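Probable porin (Pseudomonas aeruginosa, PDB 4FSP) probably forms a diffusion channel across the outer membrane, as a beta-barrel porin of the OprD family. Local coordinates at residues Ala28-Tyr33 and Tyr400-Leu405; Tyr58-Thr63 and Thr111-Leu116; Gly201-Ile206 and Ser213-Glu218; Pro334-Met339 and Ser363-Val368. All coordinates share one frame; numbering follows the deposited sequence.

Interaction 1: residues Ala28-Tyr33 and Tyr400-Leu405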
# COMPACT_ATOMS: atom_id res chain seq x y z
N ALA A 28 12.38 -14.07 -6.19
CA ALA A 28 12.73 -12.65 -6.35
C ALA A 28 14.01 -12.30 -5.60
O ALA A 28 14.19 -12.69 -4.44
CB ALA A 28 11.58 -11.74 -5.92
N LEU A 29 14.91 -11.58 -6.27
CA LEU A 29 16.17 -11.16 -5.67
C LEU A 29 16.13 -9.66 -5.47
O LEU A 29 15.83 -8.91 -6.41
CB LEU A 29 17.34 -11.52 -6.57
CG LEU A 29 17.60 -13.02 -6.77
CD1 LEU A 29 18.74 -13.25 -7.74
CD2 LEU A 29 17.93 -13.63 -5.44
N ARG A 30 16.43 -9.20 -4.27
CA ARG A 30 16.27 -7.78 -3.98
C ARG A 30 17.40 -7.24 -3.11
O ARG A 30 17.55 -7.61 -1.95
CB ARG A 30 14.94 -7.55 -3.27
CG ARG A 30 14.38 -6.16 -3.37
CD ARG A 30 12.90 -6.26 -3.02
NE ARG A 30 12.43 -5.14 -2.21
CZ ARG A 30 11.90 -4.04 -2.73
NH1 ARG A 30 11.78 -3.94 -4.05
NH2 ARG A 30 11.48 -3.06 -1.94
N ASN A 31 18.20 -6.35 -3.70
CA ASN A 31 19.22 -5.65 -2.94
C ASN A 31 18.73 -4.24 -2.63
O ASN A 31 18.39 -3.47 -3.53
CB ASN A 31 20.55 -5.62 -3.71
CG ASN A 31 21.72 -5.23 -2.83
OD1 ASN A 31 22.19 -4.10 -2.88
ND2 ASN A 31 22.19 -6.16 -2.00
N PHE A 32 18.68 -3.91 -1.34
CA PHE A 32 18.11 -2.65 -0.87
C PHE A 32 19.12 -1.87 -0.02
O PHE A 32 19.68 -2.39 0.94
CB PHE A 32 16.82 -2.96 -0.10
CG PHE A 32 16.31 -1.82 0.75
CD1 PHE A 32 15.89 -0.63 0.18
CD2 PHE A 32 16.19 -1.98 2.13
CE1 PHE A 32 15.40 0.41 0.98
CE2 PHE A 32 15.70 -0.96 2.93
CZ PHE A 32 15.30 0.24 2.36
N TYR A 33 19.36 -0.62 -0.41
CA TYR A 33 20.22 0.28 0.37
C TYR A 33 19.44 1.53 0.77
O TYR A 33 18.71 2.10 -0.04
CB TYR A 33 21.48 0.67 -0.40
CG TYR A 33 22.29 1.74 0.31
CD1 TYR A 33 23.18 1.41 1.31
CD2 TYR A 33 22.16 3.08 -0.03
CE1 TYR A 33 23.93 2.39 1.96
CE2 TYR A 33 22.89 4.07 0.61
CZ TYR A 33 23.77 3.71 1.60
OH TYR A 33 24.49 4.69 2.23
N TYR A 400 17.27 0.32 -4.94
CA TYR A 400 16.78 -1.04 -5.08
C TYR A 400 17.34 -1.63 -6.35
O TYR A 400 17.25 -1.03 -7.43
CB TYR A 400 15.25 -1.08 -5.15
CG TYR A 400 14.53 -0.29 -4.08
CD1 TYR A 400 14.31 1.07 -4.22
CD2 TYR A 400 14.03 -0.93 -2.94
CE1 TYR A 400 13.63 1.80 -3.24
CE2 TYR A 400 13.35 -0.20 -1.96
CZ TYR A 400 13.15 1.16 -2.12
OH TYR A 400 12.48 1.88 -1.15
N LEU A 401 17.93 -2.81 -6.21
CA LEU A 401 18.34 -3.63 -7.32
C LEU A 401 17.43 -4.84 -7.26
O LEU A 401 17.42 -5.54 -6.26
CB LEU A 401 19.79 -4.06 -7.12
CG LEU A 401 20.51 -4.66 -8.33
CD1 LEU A 401 20.23 -3.82 -9.55
CD2 LEU A 401 22.01 -4.70 -8.05
N THR A 402 16.64 -5.06 -8.30
CA THR A 402 15.69 -6.17 -8.29
C THR A 402 15.87 -7.09 -9.47
O THR A 402 16.22 -6.65 -10.58
CB THR A 402 14.22 -5.71 -8.30
OG1 THR A 402 13.96 -4.94 -9.48
CG2 THR A 402 13.90 -4.89 -7.07
N TYR A 403 15.64 -8.37 -9.22
CA TYR A 403 15.61 -9.37 -10.26
C TYR A 403 14.56 -10.42 -9.93
O TYR A 403 14.50 -10.92 -8.79
CB TYR A 403 16.98 -10.02 -10.44
CG TYR A 403 17.06 -10.83 -11.70
CD1 TYR A 403 17.16 -10.22 -12.94
CD2 TYR A 403 17.01 -12.21 -11.66
CE1 TYR A 403 17.22 -10.95 -14.10
CE2 TYR A 403 17.07 -12.96 -12.82
CZ TYR A 403 17.18 -12.32 -14.03
OH TYR A 403 17.24 -13.05 -15.20
N GLU A 404 13.73 -10.76 -10.91
CA GLU A 404 12.66 -11.75 -10.75
C GLU A 404 12.90 -12.98 -11.63
O GLU A 404 12.95 -12.86 -12.86
CB GLU A 404 11.30 -11.13 -11.09
CG GLU A 404 10.18 -12.14 -11.26
CD GLU A 404 9.50 -12.47 -9.95
OE1 GLU A 404 10.17 -12.39 -8.90
OE2 GLU A 404 8.28 -12.78 -9.97
N LEU A 405 13.04 -14.15 -11.01
CA LEU A 405 13.38 -15.38 -11.71
C LEU A 405 12.27 -16.42 -11.59
O LEU A 405 12.03 -16.94 -10.51
CB LEU A 405 14.68 -15.96 -11.15
CG LEU A 405 15.13 -17.34 -11.65
CD1 LEU A 405 15.52 -17.28 -13.12
CD2 LEU A 405 16.27 -17.87 -10.81
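Y400 sends its ring beside its own backbone N, with CG anti to the carbonyl carbon (chi1 -49°), while R30 from the other strand starts with CG anti to the backbone N (chi1 -157°) and then bends at chi3; the two side chains end up side by side, pointing the same way. The strands carrying them, 24-38 and 394-406, are the first and last long strands of the barrel, so this antiparallel pairing is the seam where the OprD-type barrel closes on itself. One face of the R30 guanidinium lies against the tyrosine, NH2 being 3.4 Å from Y400 CE2, while NH1 passes 3.8 Å from the methyl CG2 of T402. F32 follows two residues after R30: F32 CD1 is 3.3 Å from Y400 CE2, but the rings, though their planes differ by only 24°, are slid apart and barely overlap. Y400 OH continues to G138 O and R382, and R30 NE makes weak bonds to the carbonyls of R139 and L140. This face therefore meets the chain around 138-140 and probably lines the channel. L29, N31, L401 and Y403 occupy the other face. There N31 CB rests 3.8 Å from L401 CB, and the N31 amide is taken up by W50 and Q52 of the neighbouring strand 47-59. Paired backbone bonds join L29 with Y403 and N31 with L401, among them N31 N to L401 O at 2.8 Å. E404 bends at chi2 and brings OE1 to 3.4 Å from A28 CB.

Interaction 2: residues Tyr58-Thr63 and Thr111-Leu116. With C8E ((hydroxyethyloxy)tri(ethyloxy)octane), chain B.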
# COMPACT_ATOMS: atom_id res chain seq x y z
N TYR A 58 5.44 -19.17 -4.14
CA TYR A 58 4.79 -20.34 -4.72
C TYR A 58 3.26 -20.22 -4.67
O TYR A 58 2.70 -19.86 -3.64
CB TYR A 58 5.20 -21.59 -3.96
CG TYR A 58 4.35 -22.80 -4.27
CD1 TYR A 58 4.56 -23.53 -5.43
CD2 TYR A 58 3.35 -23.21 -3.41
CE1 TYR A 58 3.79 -24.65 -5.73
CE2 TYR A 58 2.55 -24.32 -3.70
CZ TYR A 58 2.78 -25.04 -4.86
OH TYR A 58 2.01 -26.16 -5.15
N ARG A 59 2.61 -20.55 -5.77
CA ARG A 59 1.15 -20.52 -5.86
C ARG A 59 0.65 -21.82 -6.50
O ARG A 59 0.91 -22.07 -7.68
CB ARG A 59 0.69 -19.34 -6.75
CG ARG A 59 1.24 -17.97 -6.37
CD ARG A 59 0.46 -17.37 -5.22
NE ARG A 59 1.06 -16.13 -4.73
CZ ARG A 59 0.58 -14.91 -4.96
NH1 ARG A 59 -0.53 -14.75 -5.68
NH2 ARG A 59 1.20 -13.85 -4.46
N SER A 60 -0.06 -22.64 -5.73
CA SER A 60 -0.58 -23.89 -6.27
C SER A 60 -1.76 -23.57 -7.17
O SER A 60 -2.28 -22.46 -7.14
CB SER A 60 -1.07 -24.80 -5.15
OG SER A 60 -2.37 -24.38 -4.72
N GLY A 61 -2.18 -24.55 -7.96
CA GLY A 61 -3.49 -24.51 -8.59
C GLY A 61 -4.54 -25.00 -7.59
O GLY A 61 -4.32 -24.95 -6.38
N TYR A 62 -5.66 -25.51 -8.09
CA TYR A 62 -6.76 -25.95 -7.22
C TYR A 62 -7.09 -27.41 -7.43
O TYR A 62 -7.07 -27.88 -8.57
CB TYR A 62 -8.02 -25.10 -7.47
CG TYR A 62 -7.88 -23.70 -6.92
CD1 TYR A 62 -8.18 -23.43 -5.60
CD2 TYR A 62 -7.42 -22.66 -7.72
CE1 TYR A 62 -8.03 -22.15 -5.07
CE2 TYR A 62 -7.27 -21.36 -7.20
CZ TYR A 62 -7.58 -21.13 -5.87
OH TYR A 62 -7.44 -19.87 -5.33
N THR A 63 -7.40 -28.10 -6.34
CA THR A 63 -7.87 -29.48 -6.42
C THR A 63 -9.20 -29.52 -7.17
O THR A 63 -9.89 -28.51 -7.28
CB THR A 63 -8.07 -30.10 -5.02
OG1 THR A 63 -8.93 -29.26 -4.24
CG2 THR A 63 -6.73 -30.28 -4.31
N THR A 111 -0.52 -20.12 3.12
CA THR A 111 -1.89 -19.65 2.99
C THR A 111 -2.73 -20.73 2.34
O THR A 111 -2.45 -21.14 1.21
CB THR A 111 -1.95 -18.35 2.13
OG1 THR A 111 -1.05 -17.38 2.67
CG2 THR A 111 -3.38 -17.78 2.10
N ALA A 112 -3.73 -21.23 3.06
CA ALA A 112 -4.72 -22.10 2.45
C ALA A 112 -5.70 -21.23 1.64
O ALA A 112 -6.06 -20.11 2.05
CB ALA A 112 -5.47 -22.90 3.50
N LYS A 113 -6.09 -21.73 0.47
CA LYS A 113 -7.08 -21.02 -0.31
C LYS A 113 -8.22 -21.95 -0.74
O LYS A 113 -7.98 -23.06 -1.21
CB LYS A 113 -6.45 -20.27 -1.49
CG LYS A 113 -5.69 -21.14 -2.48
CD LYS A 113 -4.81 -20.30 -3.43
CE LYS A 113 -4.09 -21.21 -4.43
NZ LYS A 113 -3.15 -20.48 -5.34
N LEU A 114 -9.45 -21.49 -0.51
CA LEU A 114 -10.64 -22.21 -0.94
C LEU A 114 -11.40 -21.39 -1.97
O LEU A 114 -11.55 -20.16 -1.86
CB LEU A 114 -11.56 -22.53 0.23
CG LEU A 114 -11.11 -23.47 1.35
CD1 LEU A 114 -12.16 -23.46 2.44
CD2 LEU A 114 -10.93 -24.88 0.84
N ARG A 115 -11.91 -22.09 -2.96
CA ARG A 115 -12.50 -21.47 -4.12
C ARG A 115 -13.84 -22.17 -4.41
O ARG A 115 -13.90 -23.40 -4.51
CB ARG A 115 -11.50 -21.62 -5.26
CG ARG A 115 -11.79 -20.84 -6.47
CD ARG A 115 -10.96 -19.58 -6.67
NE ARG A 115 -11.70 -18.84 -7.69
CZ ARG A 115 -11.43 -18.84 -8.99
NH1 ARG A 115 -10.35 -19.47 -9.44
NH2 ARG A 115 -12.22 -18.17 -9.83
N LEU A 116 -14.90 -21.38 -4.50
CA LEU A 116 -16.26 -21.89 -4.73
C LEU A 116 -17.03 -20.81 -5.48
O LEU A 116 -17.02 -19.63 -5.08
CB LEU A 116 -16.96 -22.19 -3.40
CG LEU A 116 -18.44 -22.54 -3.50
CD1 LEU A 116 -18.60 -23.81 -4.33
CD2 LEU A 116 -19.06 -22.73 -2.12
C1 C8E B . 6.51 -26.36 -2.93
C2 C8E B . 5.88 -27.51 -3.72
C3 C8E B . 6.18 -27.39 -5.21
C4 C8E B . 5.12 -28.09 -6.05
C5 C8E B . 5.72 -28.87 -7.21
C6 C8E B . 4.78 -28.96 -8.41
C7 C8E B . 5.50 -29.46 -9.66
C8 C8E B . 4.56 -29.79 -10.81
O9 C8E B . 4.32 -28.67 -11.63
C10 C8E B . 4.92 -28.79 -12.90
C11 C8E B . 3.92 -28.39 -13.99
O12 C8E B . 4.07 -27.02 -14.27
C13 C8E B . 5.04 -26.84 -15.27
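K113 reaches across to S60 and Y62 from strand 105-116 of the barrel, spanning the intervening strand 67-80; this is a side-chain bridge between second-neighbour strands of the barrel wall, near the chain termini and so probably at its periplasmic end. With CG tucked between backbone N and carbonyl carbon (chi1 59°), the lysine runs out fully extended and delivers NZ to S60 O at 2.8 Å, tilted from the carbonyl plane. D72 of the bridged strand adds a salt bridge to the same NZ, so the ammonium is held by a carboxylate and a carbonyl together. On the way the aliphatic chain crosses the Y62 side chain at about a right angle, Y62 OH lying 3.3 Å from K113 CD. Two residues on, R115 takes up the same ring: its CB is 3.5 Å from Y62 CE1, and CG sits over one face, toward the rim. The chain bends at chi2, and the guanidinium plane stands 68° from that of the phenol, with Y62 CE2 at its edge. Y62 also packs edge-to-face with F12, a residue of the expression tag. Next to the carbonyl that K113 uses, S60 OG meets L71 N of the bridged strand and donates to G61 O at 2.6 Å, on a lone pair in the carbonyl plane.

Interaction 3: residues Gly201-Ile206 and Ser213-Glu218. With C8E ((hydroxyethyloxy)tri(ethyloxy)octane), chain G; C8E ((hydroxyethyloxy)tri(ethyloxy)octane), chain J; C8E ((hydroxyethyloxy)tri(ethyloxy)octane), chain I.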
# COMPACT_ATOMS: atom_id res chain seq x y z
N GLY A 201 -15.91 -4.89 3.13
CA GLY A 201 -15.99 -3.89 2.10
C GLY A 201 -16.79 -4.30 0.88
O GLY A 201 -17.24 -5.45 0.74
N LEU A 202 -16.90 -3.33 -0.02
CA LEU A 202 -17.70 -3.44 -1.21
C LEU A 202 -17.05 -2.51 -2.25
O LEU A 202 -16.68 -1.37 -1.93
CB LEU A 202 -19.12 -3.02 -0.86
CG LEU A 202 -20.24 -2.84 -1.88
CD1 LEU A 202 -21.59 -2.90 -1.15
CD2 LEU A 202 -20.11 -1.52 -2.60
N ASP A 203 -16.90 -3.00 -3.47
CA ASP A 203 -16.37 -2.20 -4.57
C ASP A 203 -17.31 -2.43 -5.73
O ASP A 203 -17.62 -3.57 -6.07
CB ASP A 203 -14.95 -2.66 -4.94
CG ASP A 203 -13.99 -2.60 -3.77
OD1 ASP A 203 -13.56 -1.49 -3.39
OD2 ASP A 203 -13.63 -3.67 -3.23
N TYR A 204 -17.78 -1.34 -6.34
CA TYR A 204 -18.87 -1.42 -7.29
C TYR A 204 -18.53 -0.71 -8.59
O TYR A 204 -18.16 0.47 -8.58
CB TYR A 204 -20.14 -0.81 -6.69
CG TYR A 204 -21.29 -0.69 -7.65
CD1 TYR A 204 -21.76 -1.79 -8.34
CD2 TYR A 204 -21.92 0.53 -7.85
CE1 TYR A 204 -22.81 -1.70 -9.21
CE2 TYR A 204 -22.98 0.64 -8.74
CZ TYR A 204 -23.42 -0.49 -9.41
OH TYR A 204 -24.47 -0.43 -10.29
N ARG A 205 -18.66 -1.44 -9.70
CA ARG A 205 -18.45 -0.85 -11.02
C ARG A 205 -19.70 -0.09 -11.38
O ARG A 205 -20.72 -0.69 -11.73
CB ARG A 205 -18.18 -1.94 -12.06
CG ARG A 205 -17.03 -2.86 -11.72
CD ARG A 205 -15.68 -2.19 -11.96
NE ARG A 205 -15.28 -2.19 -13.36
CZ ARG A 205 -15.25 -1.11 -14.14
NH1 ARG A 205 -15.61 0.07 -13.65
NH2 ARG A 205 -14.86 -1.21 -15.41
N ILE A 206 -19.65 1.23 -11.29
CA ILE A 206 -20.81 2.05 -11.59
C ILE A 206 -21.01 2.13 -13.09
O ILE A 206 -22.13 2.15 -13.59
CB ILE A 206 -20.62 3.47 -11.05
CG1 ILE A 206 -20.42 3.43 -9.53
CG2 ILE A 206 -21.79 4.37 -11.44
CD1 ILE A 206 -19.62 4.59 -8.98
N SER A 213 -16.34 2.73 -3.85
CA SER A 213 -15.99 1.76 -2.83
C SER A 213 -16.38 2.22 -1.43
O SER A 213 -16.26 3.40 -1.10
CB SER A 213 -14.47 1.52 -2.84
OG SER A 213 -14.06 1.08 -4.12
N TYR A 214 -16.81 1.26 -0.61
CA TYR A 214 -16.97 1.47 0.82
C TYR A 214 -16.18 0.40 1.56
O TYR A 214 -16.27 -0.79 1.24
CB TYR A 214 -18.45 1.38 1.25
CG TYR A 214 -18.55 1.33 2.74
CD1 TYR A 214 -18.58 2.50 3.48
CD2 TYR A 214 -18.56 0.12 3.42
CE1 TYR A 214 -18.64 2.46 4.87
CE2 TYR A 214 -18.59 0.07 4.79
CZ TYR A 214 -18.64 1.24 5.52
OH TYR A 214 -18.70 1.16 6.90
N HIS A 215 -15.42 0.81 2.58
CA HIS A 215 -14.70 -0.17 3.40
C HIS A 215 -14.72 0.21 4.87
O HIS A 215 -14.67 1.40 5.23
CB HIS A 215 -13.25 -0.34 2.93
CG HIS A 215 -13.15 -0.96 1.57
ND1 HIS A 215 -12.85 -2.28 1.38
CD2 HIS A 215 -13.37 -0.44 0.34
CE1 HIS A 215 -12.85 -2.56 0.09
NE2 HIS A 215 -13.18 -1.46 -0.57
N TYR A 216 -14.82 -0.81 5.71
CA TYR A 216 -14.84 -0.64 7.15
C TYR A 216 -13.66 -1.40 7.75
O TYR A 216 -13.39 -2.54 7.37
CB TYR A 216 -16.15 -1.19 7.73
CG TYR A 216 -16.20 -1.10 9.22
CD1 TYR A 216 -16.61 0.07 9.86
CD2 TYR A 216 -15.83 -2.18 10.01
CE1 TYR A 216 -16.65 0.15 11.23
CE2 TYR A 216 -15.86 -2.11 11.39
CZ TYR A 216 -16.27 -0.93 12.00
OH TYR A 216 -16.31 -0.83 13.37
N GLY A 217 -12.96 -0.77 8.68
CA GLY A 217 -11.86 -1.44 9.34
C GLY A 217 -11.91 -1.12 10.82
O GLY A 217 -12.26 -0.00 11.21
N GLU A 218 -11.54 -2.09 11.65
CA GLU A 218 -11.59 -1.87 13.08
C GLU A 218 -10.46 -2.61 13.76
O GLU A 218 -10.40 -3.84 13.71
CB GLU A 218 -12.95 -2.37 13.64
CG GLU A 218 -13.07 -2.29 15.15
CD GLU A 218 -14.42 -2.74 15.67
OE1 GLU A 218 -15.42 -2.63 14.93
OE2 GLU A 218 -14.48 -3.23 16.82
C1 C8E G . -17.64 -0.71 17.14
C2 C8E G . -18.88 -1.56 16.96
C3 C8E G . -19.83 -0.85 16.01
C4 C8E G . -20.25 -1.81 14.91
C5 C8E G . -20.03 -1.17 13.55
C6 C8E G . -19.96 -2.22 12.46
C7 C8E G . -20.28 -1.59 11.11
C8 C8E G . -19.76 -2.46 9.98
O9 C8E G . -20.67 -2.50 8.90
C10 C8E G . -20.02 -2.46 7.65
C11 C8E G . -20.81 -3.26 6.62
O12 C8E G . -20.18 -3.15 5.36
C13 C8E G . -20.81 -3.93 4.37
C14 C8E G . -19.83 -4.27 3.25
C1 C8E J . -19.82 2.25 -1.90
C2 C8E J . -20.77 1.98 -3.06
C3 C8E J . -20.57 3.14 -4.02
C4 C8E J . -21.87 3.93 -4.16
C5 C8E J . -21.73 4.84 -5.40
C6 C8E J . -22.96 4.60 -6.29
C7 C8E J . -23.03 5.62 -7.45
C8 C8E J . -24.36 5.34 -8.15
O9 C8E J . -24.52 6.09 -9.39
C10 C8E J . -25.63 5.48 -10.07
C11 C8E J . -25.82 6.12 -11.43
O12 C8E J . -26.05 4.98 -12.30
C4 C8E I . -22.81 -0.22 1.31
C5 C8E I . -22.41 0.69 2.47
C6 C8E I . -22.64 0.05 3.83
C7 C8E I . -22.48 1.14 4.89
C8 C8E I . -22.68 0.64 6.32
O9 C8E I . -22.17 1.60 7.22
C10 C8E I . -22.70 1.47 8.53
C11 C8E I . -21.96 2.40 9.47
O12 C8E I . -22.29 2.17 10.83
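Strands 201-205 and 213-218 run antiparallel, their axes 4.7 Å apart at closest and 169° between their directions, with L202 and Y214 as the hydrogen-bonded pair: L202 N to Y214 O is 2.9 Å, and Y214 N returns the bond to L202 O. The polar side chains gather on the face of D203, S213 and H215. D203 OD1 is gripped twice. S213 OG donates to its anti lone pair at 2.7 Å, and H215 NE2 approaches on the syn side, tilted out of the carboxylate plane, at 2.8 Å and nearly straight (172°). The carboxylate oxygen lies in the plane of the imidazole, which fixes the ring's rotation, and the nearby negative charge would probably favour a protonated histidine. H215 holds CG beside its own backbone N (chi1 -66°), and the ring is carried across the partner strand, one face over L202 N and ND1 3.6 Å from G201 CA; glycine has no side chain in its way. L130 and P131, from a loop that probably folds inside the barrel, also touch this histidine.

L202 and Y214 point to the other face, where bound detergent lies. A C8E chain passes over the centre of the Y214 ring, another does the same for Y216, and L202 CD2 is 3.6 Å from C2 of a third. Y214 OH bonds to H226, while Y216 OH donates to E218 OE1. A hairpin with a polar, hydrogen-bonded face turned inward and an aromatic face clad in alkyl chains is typical of a porin beta-barrel wall, whose outer side meets lipid.

Interaction 4: residues Pro334-Met339 and Ser363-Val368. With C8E ((hydroxyethyloxy)tri(ethyloxy)octane), chain F.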
# COMPACT_ATOMS: atom_id res chain seq x y z
N PRO A 334 13.05 2.64 -23.69
CA PRO A 334 12.16 1.80 -22.88
C PRO A 334 12.89 1.29 -21.64
O PRO A 334 14.10 1.06 -21.69
CB PRO A 334 11.81 0.64 -23.82
CG PRO A 334 12.95 0.57 -24.77
CD PRO A 334 13.43 1.99 -24.96
N GLY A 335 12.17 1.12 -20.54
CA GLY A 335 12.78 0.71 -19.29
C GLY A 335 13.17 1.89 -18.41
O GLY A 335 13.38 1.72 -17.21
N LEU A 336 13.26 3.08 -19.00
CA LEU A 336 13.62 4.27 -18.24
C LEU A 336 12.38 5.09 -17.91
O LEU A 336 11.63 5.49 -18.80
CB LEU A 336 14.62 5.14 -19.01
CG LEU A 336 15.19 6.33 -18.23
CD1 LEU A 336 15.98 5.84 -17.03
CD2 LEU A 336 16.04 7.28 -19.09
N SER A 337 12.18 5.33 -16.63
CA SER A 337 11.06 6.15 -16.19
C SER A 337 11.57 7.10 -15.13
O SER A 337 12.59 6.84 -14.49
CB SER A 337 9.97 5.28 -15.58
OG SER A 337 10.49 4.51 -14.51
N LEU A 338 10.83 8.19 -14.93
CA LEU A 338 11.19 9.19 -13.95
C LEU A 338 9.93 9.74 -13.30
O LEU A 338 8.89 9.86 -13.95
CB LEU A 338 12.01 10.28 -14.64
CG LEU A 338 12.13 11.71 -14.14
CD1 LEU A 338 13.45 12.30 -14.62
CD2 LEU A 338 10.97 12.55 -14.66
N MET A 339 10.00 10.06 -12.00
CA MET A 339 8.89 10.72 -11.32
C MET A 339 9.43 11.76 -10.36
O MET A 339 10.47 11.56 -9.73
CB MET A 339 8.02 9.69 -10.56
CG MET A 339 6.81 10.29 -9.83
SD MET A 339 7.17 11.02 -8.20
CE MET A 339 7.15 9.55 -7.17
N SER A 363 11.99 12.51 -5.61
CA SER A 363 12.38 12.24 -6.98
C SER A 363 12.66 10.75 -7.09
O SER A 363 13.16 10.13 -6.16
CB SER A 363 13.63 13.04 -7.35
OG SER A 363 13.33 14.43 -7.44
N ASP A 364 12.33 10.19 -8.24
CA ASP A 364 12.37 8.75 -8.41
C ASP A 364 12.92 8.51 -9.81
O ASP A 364 12.44 9.10 -10.78
CB ASP A 364 10.94 8.22 -8.20
CG ASP A 364 10.75 6.78 -8.60
OD1 ASP A 364 11.03 6.42 -9.76
OD2 ASP A 364 10.27 6.01 -7.74
N LEU A 365 13.96 7.69 -9.90
CA LEU A 365 14.51 7.32 -11.20
C LEU A 365 14.62 5.81 -11.28
O LEU A 365 15.10 5.14 -10.35
CB LEU A 365 15.87 7.99 -11.45
CG LEU A 365 16.50 7.78 -12.83
CD1 LEU A 365 15.56 8.29 -13.91
CD2 LEU A 365 17.87 8.45 -12.94
N ARG A 366 14.15 5.26 -12.40
CA ARG A 366 14.11 3.81 -12.55
C ARG A 366 14.63 3.41 -13.91
O ARG A 366 14.36 4.09 -14.90
CB ARG A 366 12.67 3.32 -12.42
CG ARG A 366 12.07 3.55 -11.05
CD ARG A 366 10.57 3.28 -11.04
NE ARG A 366 10.01 3.57 -9.73
CZ ARG A 366 9.63 2.64 -8.86
NH1 ARG A 366 9.73 1.35 -9.18
NH2 ARG A 366 9.13 2.99 -7.69
N TYR A 367 15.36 2.30 -13.94
CA TYR A 367 15.72 1.69 -15.21
C TYR A 367 15.70 0.18 -15.12
O TYR A 367 16.15 -0.40 -14.12
CB TYR A 367 17.09 2.16 -15.72
CG TYR A 367 17.33 1.70 -17.14
CD1 TYR A 367 16.67 2.30 -18.20
CD2 TYR A 367 18.19 0.65 -17.41
CE1 TYR A 367 16.87 1.88 -19.49
CE2 TYR A 367 18.41 0.22 -18.71
CZ TYR A 367 17.74 0.84 -19.75
OH TYR A 367 17.94 0.42 -21.05
N VAL A 368 15.15 -0.45 -16.16
CA VAL A 368 15.12 -1.90 -16.29
C VAL A 368 15.83 -2.32 -17.57
O VAL A 368 15.43 -1.90 -18.66
CB VAL A 368 13.68 -2.40 -16.39
CG1 VAL A 368 13.67 -3.93 -16.40
CG2 VAL A 368 12.83 -1.86 -15.26
C7 C8E F . 17.22 12.50 -15.64
C8 C8E F . 16.29 12.26 -16.82
O9 C8E F . 16.97 12.35 -18.07
C10 C8E F . 16.88 11.16 -18.83
C11 C8E F . 16.33 11.49 -20.22
O12 C8E F . 17.28 11.29 -21.26
C13 C8E F . 16.71 10.71 -22.42
C14 C8E F . 17.79 10.19 -23.37
O15 C8E F . 17.75 10.89 -24.60
C16 C8E F . 18.62 10.43 -25.61
C17 C8E F . 18.69 8.91 -25.67
O18 C8E F . 17.75 8.44 -26.61
C19 C8E F . 18.24 8.48 -27.93
C20 C8E F . 18.02 7.13 -28.59
O HOH W 1 9.72 6.36 -12.38
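L336, L338 and L365 form the apolar centre of this beta-hairpin in the barrel wall, with L336 CD1 4.0 Å from L365 CD1 and L338 CB also against that methyl. L365 has its CG anti to the backbone N (chi1 -175°), a setting from which CD1 reaches over to the partner strand. Y367 extends the patch: it crosses L336 at about a right angle, and L336 CB meets the ring at its edge, in plane, 3.6 Å from Y367 CD1. A bound C8E runs along this face, its C8 lying 3.6 Å from L338 CD1, as expected of the membrane-facing side of a porin.

Between the two faces runs the antiparallel backbone ladder. S337 and R366 exchange a pair of bonds, S337 N to R366 O being 3.0 Å, and M339 and D364 exchange another. At the loop end G335 adopts a positive phi (94°), and its carbonyl accepts V368 N from well above the carbonyl plane.

S337, M339, D364 and R366 make up the opposite, more polar face. M339 crosses D364 at about a right angle, its bent chain bringing CE back toward the aspartate CB. R366 grips D364 side-on with two nitrogens, NE to OD1 at 3.0 Å and NH2 to OD2 at 3.2 Å, each on a syn lone pair, a salt bridge between residues two apart on one strand that fixes how the two flat groups face each other. R382 of the adjoining strand also touches D364. A water ties the strands together here, 2.9 Å from S337 OG and donating to D364 OD1 at 2.9 Å.

Overall arrangement
All four contacts belong to the barrel wall, and interaction 1 joins its two ends in sequence, so the other three lie within the chain it closes. Interaction 4 is its near neighbour, centres 16 Å apart and nearest atoms about 6 Å; strand 378-388 lies between them, and its R382 both bonds Y400 and touches D364. Interaction 2 follows on the other flank, linked through the successive strands 24-38 and 47-59, with centres 27 Å from interaction 1. Interaction 3 stands across the barrel, about 34 Å from interaction 1 and 33 Å from interaction 4, centre to centre. The detergent bound beside interactions 2, 3 and 4 probably marks the lipid-facing surface.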